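Local coordinates for protein thymine dioxygenase (Neurospora crassa, PDB 5C3Q) that probably hydroxylates the methyl group of thymine in a metal- and 2-oxoglutarate-dependent reaction, holding both molecules in a single active-site pocket, at residues A[192-197]-A[290-295]; A[233-238]-A[269-274]. All blocks are in the same frame, centred on the assembly; numbering follows the deposited sequence.

Interaction 1. Residues A[192-197]-A[290-295]. With TDR (thymine), chain G; AKG (2-oxoglutaric acid), chain F; EDO (1,2-ethanediol), chain I.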
# COMPACT_ATOMS: atom_id res chain seq x y z
N ARG A 192 0.23 -5.69 -5.18
CA ARG A 192 1.46 -5.20 -5.79
C ARG A 192 2.69 -5.85 -5.15
O ARG A 192 3.04 -5.56 -4.00
CB ARG A 192 1.56 -3.68 -5.68
CG ARG A 192 2.82 -3.09 -6.31
CD ARG A 192 2.95 -1.60 -6.05
NE ARG A 192 2.51 -0.80 -7.18
CZ ARG A 192 2.60 0.52 -7.26
NH1 ARG A 192 3.11 1.23 -6.25
NH2 ARG A 192 2.18 1.15 -8.35
N LEU A 193 3.33 -6.74 -5.90
CA LEU A 193 4.61 -7.31 -5.52
C LEU A 193 5.70 -6.31 -5.90
O LEU A 193 5.70 -5.80 -7.02
CB LEU A 193 4.85 -8.64 -6.26
CG LEU A 193 3.75 -9.69 -6.15
CD1 LEU A 193 4.15 -10.94 -6.89
CD2 LEU A 193 3.43 -10.01 -4.69
N LEU A 194 6.61 -6.04 -4.97
CA LEU A 194 7.69 -5.07 -5.19
C LEU A 194 9.06 -5.69 -4.95
O LEU A 194 9.27 -6.40 -3.97
CB LEU A 194 7.52 -3.86 -4.28
CG LEU A 194 6.41 -2.88 -4.67
CD1 LEU A 194 5.89 -2.12 -3.46
CD2 LEU A 194 6.91 -1.93 -5.74
N HIS A 195 9.98 -5.39 -5.85
CA HIS A 195 11.37 -5.77 -5.70
C HIS A 195 12.24 -4.54 -5.97
O HIS A 195 12.16 -3.94 -7.04
CB HIS A 195 11.72 -6.91 -6.65
CG HIS A 195 13.19 -7.17 -6.76
ND1 HIS A 195 13.85 -7.20 -7.97
CD2 HIS A 195 14.13 -7.41 -5.82
CE1 HIS A 195 15.13 -7.45 -7.77
NE2 HIS A 195 15.33 -7.58 -6.47
N TYR A 196 13.03 -4.16 -4.98
CA TYR A 196 13.97 -3.06 -5.11
C TYR A 196 15.36 -3.68 -5.23
O TYR A 196 15.90 -4.16 -4.23
CB TYR A 196 13.89 -2.14 -3.89
CG TYR A 196 12.52 -1.55 -3.63
CD1 TYR A 196 11.59 -2.22 -2.84
CD2 TYR A 196 12.16 -0.32 -4.16
CE1 TYR A 196 10.33 -1.68 -2.60
CE2 TYR A 196 10.92 0.24 -3.92
CZ TYR A 196 10.00 -0.45 -3.14
OH TYR A 196 8.77 0.11 -2.90
N PRO A 197 15.93 -3.72 -6.45
CA PRO A 197 17.21 -4.42 -6.64
C PRO A 197 18.34 -3.93 -5.74
O PRO A 197 18.34 -2.78 -5.30
CB PRO A 197 17.56 -4.13 -8.11
CG PRO A 197 16.25 -3.84 -8.76
CD PRO A 197 15.40 -3.18 -7.72
N SER A 290 9.04 -5.98 -0.80
CA SER A 290 7.82 -5.67 -0.09
C SER A 290 6.62 -6.06 -0.93
O SER A 290 6.74 -6.33 -2.14
CB SER A 290 7.77 -4.18 0.28
OG SER A 290 7.69 -3.37 -0.88
N ILE A 291 5.47 -6.12 -0.27
CA ILE A 291 4.22 -6.41 -0.93
C ILE A 291 3.21 -5.37 -0.44
O ILE A 291 2.93 -5.29 0.76
CB ILE A 291 3.72 -7.83 -0.62
CG1 ILE A 291 4.78 -8.86 -1.01
CG2 ILE A 291 2.40 -8.10 -1.34
CD1 ILE A 291 4.44 -10.30 -0.67
N ALA A 292 2.69 -4.59 -1.38
CA ALA A 292 1.63 -3.63 -1.08
C ALA A 292 0.31 -4.18 -1.61
O ALA A 292 0.14 -4.36 -2.82
CB ALA A 292 1.93 -2.29 -1.72
N TYR A 293 -0.62 -4.45 -0.70
CA TYR A 293 -1.96 -4.84 -1.08
C TYR A 293 -2.88 -3.62 -0.97
O TYR A 293 -3.30 -3.22 0.12
CB TYR A 293 -2.44 -6.00 -0.22
CG TYR A 293 -3.75 -6.60 -0.66
CD1 TYR A 293 -3.79 -7.60 -1.63
CD2 TYR A 293 -4.96 -6.18 -0.11
CE1 TYR A 293 -4.99 -8.16 -2.04
CE2 TYR A 293 -6.16 -6.73 -0.51
CZ TYR A 293 -6.17 -7.72 -1.47
OH TYR A 293 -7.37 -8.28 -1.88
N PHE A 294 -3.17 -3.02 -2.12
CA PHE A 294 -4.02 -1.83 -2.18
C PHE A 294 -5.48 -2.25 -2.07
O PHE A 294 -5.99 -2.96 -2.95
CB PHE A 294 -3.81 -1.07 -3.49
CG PHE A 294 -2.40 -0.59 -3.70
CD1 PHE A 294 -1.82 0.28 -2.79
CD2 PHE A 294 -1.67 -1.00 -4.80
CE1 PHE A 294 -0.53 0.74 -2.98
CE2 PHE A 294 -0.38 -0.54 -4.99
CZ PHE A 294 0.19 0.33 -4.09
N CYS A 295 -6.13 -1.84 -1.00
CA CYS A 295 -7.55 -2.09 -0.82
C CYS A 295 -8.37 -0.91 -1.32
O CYS A 295 -8.01 0.25 -1.09
CB CYS A 295 -7.88 -2.37 0.63
SG CYS A 295 -6.89 -3.68 1.39
N1 TDR G . -1.48 1.80 -7.50
C2 TDR G . -2.79 1.53 -6.94
O2 TDR G . -3.55 0.79 -7.52
N3 TDR G . -3.17 2.14 -5.69
C4 TDR G . -2.28 3.01 -5.00
O4 TDR G . -2.64 3.51 -3.94
C5 TDR G . -0.95 3.29 -5.56
CM5 TDR G . 0.03 4.20 -4.88
C6 TDR G . -0.57 2.67 -6.83
C1 AKG F . 3.62 1.65 -2.62
O1 AKG F . 2.64 2.42 -2.74
O2 AKG F . 3.87 0.76 -3.46
C2 AKG F . 4.52 1.80 -1.46
O5 AKG F . 4.39 2.76 -0.71
C3 AKG F . 5.60 0.76 -1.21
C4 AKG F . 6.29 1.02 0.13
C5 AKG F . 7.31 -0.06 0.44
O3 AKG F . 7.60 -0.25 1.63
O4 AKG F . 7.84 -0.71 -0.49
C1 EDO I . 2.14 0.30 -12.47
O1 EDO I . 2.25 0.21 -11.05
C2 EDO I . 3.14 1.31 -13.01
O2 EDO I . 2.59 2.63 -13.02
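The edge of the Phe294 ring, at CE2, stands over one face of the Arg192 guanidinium, 3.5 Å above its plane, the two planes 80° apart. Thymine covers one face of the Phe294 ring, its C4 over the ring centre 3.4 Å above the plane; Ala292 O lies over the opposite face, offset toward the rim, and at the edge lie Arg192 NE and the 2-oxoglutarate O1. A bend at chi3 (-100°) in an otherwise extended Arg192 chain swings the guanidinium alongside both ligands. In its own plane NH1 donates to 2-oxoglutarate O2 at 2.9 Å, while NH2 lies 3.5 Å from thymine C6 and bonds a 1,2-ethanediol probably left from crystallisation. Glu124 takes NE in a salt bridge. At the other end of 2-oxoglutarate, O4 accepts two hydroxyls, Tyr196 OH at 2.7 Å and Ser290 OG at 2.7 Å. Ser290 OG sits between its backbone N and carbonyl carbon (chi1 65°), which places it in the plane of the Tyr196 ring at the edge; Arg288 also binds this ligand. Leu194 CD1 packs 3.4 Å from Ser290 OG and also lies close to 2-oxoglutarate O2. Beneath, the antiparallel strands pair Arg192 with Ala292 and Leu194 with Ser290 through two backbone hydrogen bonds each. Leu193 and Ile291 form the non-hydrogen-bonded pair between them and lie side by side on the other sheet face, Leu193 CD2 4.0 Å from Ile291 CG2, against helix 57-71. This is the major sheet of a double-stranded beta-helix, with the pocket of a 2-oxoglutarate-dependent oxygenase on one face.

Interaction 2. Residues A[233-238]-A[269-274]. With NI (nickel (II) ion), chain E; AKG (2-oxoglutaric acid), chain F; EDO (1,2-ethanediol), chain H.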
# COMPACT_ATOMS: atom_id res chain seq x y z
N LEU A 233 11.47 2.51 4.29
CA LEU A 233 10.15 3.14 4.30
C LEU A 233 10.12 4.30 5.29
O LEU A 233 10.57 4.17 6.42
CB LEU A 233 9.07 2.12 4.66
CG LEU A 233 7.64 2.68 4.80
CD1 LEU A 233 7.11 3.20 3.48
CD2 LEU A 233 6.71 1.62 5.36
N GLN A 234 9.58 5.43 4.84
CA GLN A 234 9.50 6.63 5.67
C GLN A 234 8.12 7.25 5.55
O GLN A 234 7.51 7.24 4.48
CB GLN A 234 10.55 7.66 5.26
CG GLN A 234 11.99 7.19 5.46
CD GLN A 234 13.00 8.30 5.24
OE1 GLN A 234 12.82 9.18 4.40
NE2 GLN A 234 14.09 8.25 5.99
N VAL A 235 7.63 7.77 6.67
CA VAL A 235 6.30 8.36 6.75
C VAL A 235 6.49 9.81 7.18
O VAL A 235 7.28 10.09 8.08
CB VAL A 235 5.43 7.60 7.76
CG1 VAL A 235 4.07 8.27 7.93
CG2 VAL A 235 5.27 6.15 7.34
N LYS A 236 5.76 10.73 6.55
CA LYS A 236 5.90 12.15 6.85
C LYS A 236 5.21 12.50 8.17
O LYS A 236 4.05 12.15 8.39
CB LYS A 236 5.36 13.00 5.69
CG LYS A 236 5.98 14.39 5.62
CD LYS A 236 5.95 14.97 4.22
CE LYS A 236 6.74 16.27 4.17
NZ LYS A 236 6.38 17.13 3.01
N SER A 237 5.95 13.17 9.05
CA SER A 237 5.43 13.59 10.34
C SER A 237 4.54 14.82 10.20
O SER A 237 4.59 15.51 9.18
CB SER A 237 6.59 13.91 11.28
OG SER A 237 7.18 15.15 10.94
N PRO A 238 3.74 15.13 11.24
CA PRO A 238 2.95 16.37 11.23
C PRO A 238 3.79 17.65 11.20
O PRO A 238 3.25 18.72 10.88
CB PRO A 238 2.13 16.29 12.53
CG PRO A 238 2.78 15.23 13.36
CD PRO A 238 3.37 14.27 12.38
N LYS A 269 -6.65 10.29 8.20
CA LYS A 269 -5.55 10.88 7.46
C LYS A 269 -4.97 9.92 6.43
O LYS A 269 -4.83 8.73 6.70
CB LYS A 269 -4.41 11.31 8.40
CG LYS A 269 -4.84 12.04 9.66
CD LYS A 269 -5.51 13.37 9.37
CE LYS A 269 -5.93 14.04 10.67
NZ LYS A 269 -6.47 15.41 10.47
N SER A 270 -4.64 10.44 5.25
CA SER A 270 -3.85 9.71 4.26
C SER A 270 -2.50 10.41 4.18
O SER A 270 -2.41 11.55 3.75
CB SER A 270 -4.52 9.72 2.89
OG SER A 270 -3.71 9.00 1.96
N THR A 271 -1.45 9.71 4.60
CA THR A 271 -0.17 10.34 4.90
C THR A 271 0.88 10.03 3.84
O THR A 271 0.94 8.91 3.32
CB THR A 271 0.32 9.88 6.29
OG1 THR A 271 -0.70 10.17 7.25
CG2 THR A 271 1.61 10.58 6.71
N VAL A 272 1.70 11.04 3.55
CA VAL A 272 2.73 10.94 2.53
C VAL A 272 3.83 10.01 3.03
O VAL A 272 4.24 10.08 4.19
CB VAL A 272 3.32 12.33 2.20
CG1 VAL A 272 4.49 12.22 1.22
CG2 VAL A 272 2.25 13.25 1.62
N HIS A 273 4.28 9.12 2.15
CA HIS A 273 5.36 8.19 2.47
C HIS A 273 6.21 7.90 1.24
O HIS A 273 5.82 8.21 0.11
CB HIS A 273 4.79 6.89 3.05
CG HIS A 273 3.71 6.27 2.22
ND1 HIS A 273 2.46 6.84 2.07
CD2 HIS A 273 3.70 5.14 1.49
CE1 HIS A 273 1.73 6.08 1.28
NE2 HIS A 273 2.46 5.05 0.91
N ARG A 274 7.38 7.32 1.47
CA ARG A 274 8.36 7.07 0.41
C ARG A 274 9.27 5.93 0.84
O ARG A 274 9.20 5.48 1.99
CB ARG A 274 9.18 8.33 0.13
CG ARG A 274 10.18 8.69 1.22
CD ARG A 274 10.80 10.05 1.00
NE ARG A 274 11.82 10.34 2.01
CZ ARG A 274 12.65 11.38 1.99
NH1 ARG A 274 12.60 12.27 1.00
NH2 ARG A 274 13.54 11.53 2.95
NI NI E . 2.41 3.77 -0.93
C1 AKG F . 3.62 1.65 -2.62
O1 AKG F . 2.64 2.42 -2.74
O2 AKG F . 3.87 0.76 -3.46
C2 AKG F . 4.52 1.80 -1.46
O5 AKG F . 4.39 2.76 -0.71
C3 AKG F . 5.60 0.76 -1.21
C4 AKG F . 6.29 1.02 0.13
C5 AKG F . 7.31 -0.06 0.44
O3 AKG F . 7.60 -0.25 1.63
O4 AKG F . 7.84 -0.71 -0.49
C1 EDO H . 0.30 12.90 9.83
O1 EDO H . 0.87 14.22 9.80
C2 EDO H . -1.09 12.95 9.20
O2 EDO H . -0.98 12.91 7.77
O HOH W 1 1.74 2.04 0.26
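Gln234 and Arg274 form an antiparallel hydrogen-bonded pair, closed by Gln234 N to Arg274 O at 2.9 Å and Arg274 N to Gln234 O at 3.0 Å. Val235 faces His273 in the next, non-hydrogen-bonded pair, where the CA atoms approach to 4.4 Å; beyond it Lys236 N reaches Val272 O. Above the first pair the side chains run alongside each other, amide and guanidinium nearly coplanar (15°). Gln234 OE1 takes both Arg274 NE, at 2.8 Å, and NH2, in plane with the carbonyl and the guanidinium, which fixes the guanidinium's rotation; Gln234 NE2 goes to Asp244. On the other face His273 has CG between its backbone N and carbonyl carbon (chi1 52°), which turns the imidazole to the metal; its CB lies 3.1 Å from Gln234 O. NE2 binds nickel, probably in place of the family's iron, at 2.2 Å, while ND1 donates to Thr271 O in the ring plane, holding the imidazole in orientation. His216, Asp218, 2-oxoglutarate and a water share the metal. The side chains of Thr271 and Val235 cross at about a right angle, Thr271 CG2 3.6 Å from Val235 CG1. Strands 233-236 and 273-275 are the middle pair of the minor sheet, flanked by 242-244 and 213-216; Leu233 packs on strand 222-227 of the major sheet.

In the fold
The two contacts lie on the facing sheets of the double-stranded beta-helix, interaction 1 in the major sheet and interaction 2 in the minor one. Their centres are about 17 Å apart and their nearest atoms about 7 Å, so they do not touch; 2-oxoglutarate spans the gap and meets both. Interaction 1 is almost wholly buried and supplies an arginine, two hydroxyls and an aromatic ring that help to hold the organic ligands. Interaction 2 is only partly buried: its inner face gives a metal-binding histidine, its outer face an arginine-glutamine pair. Along the chain 233-238 and 269-274 lie within the loop closed by 192-197 and 290-295, strand 273-275 preceding strand 284-295.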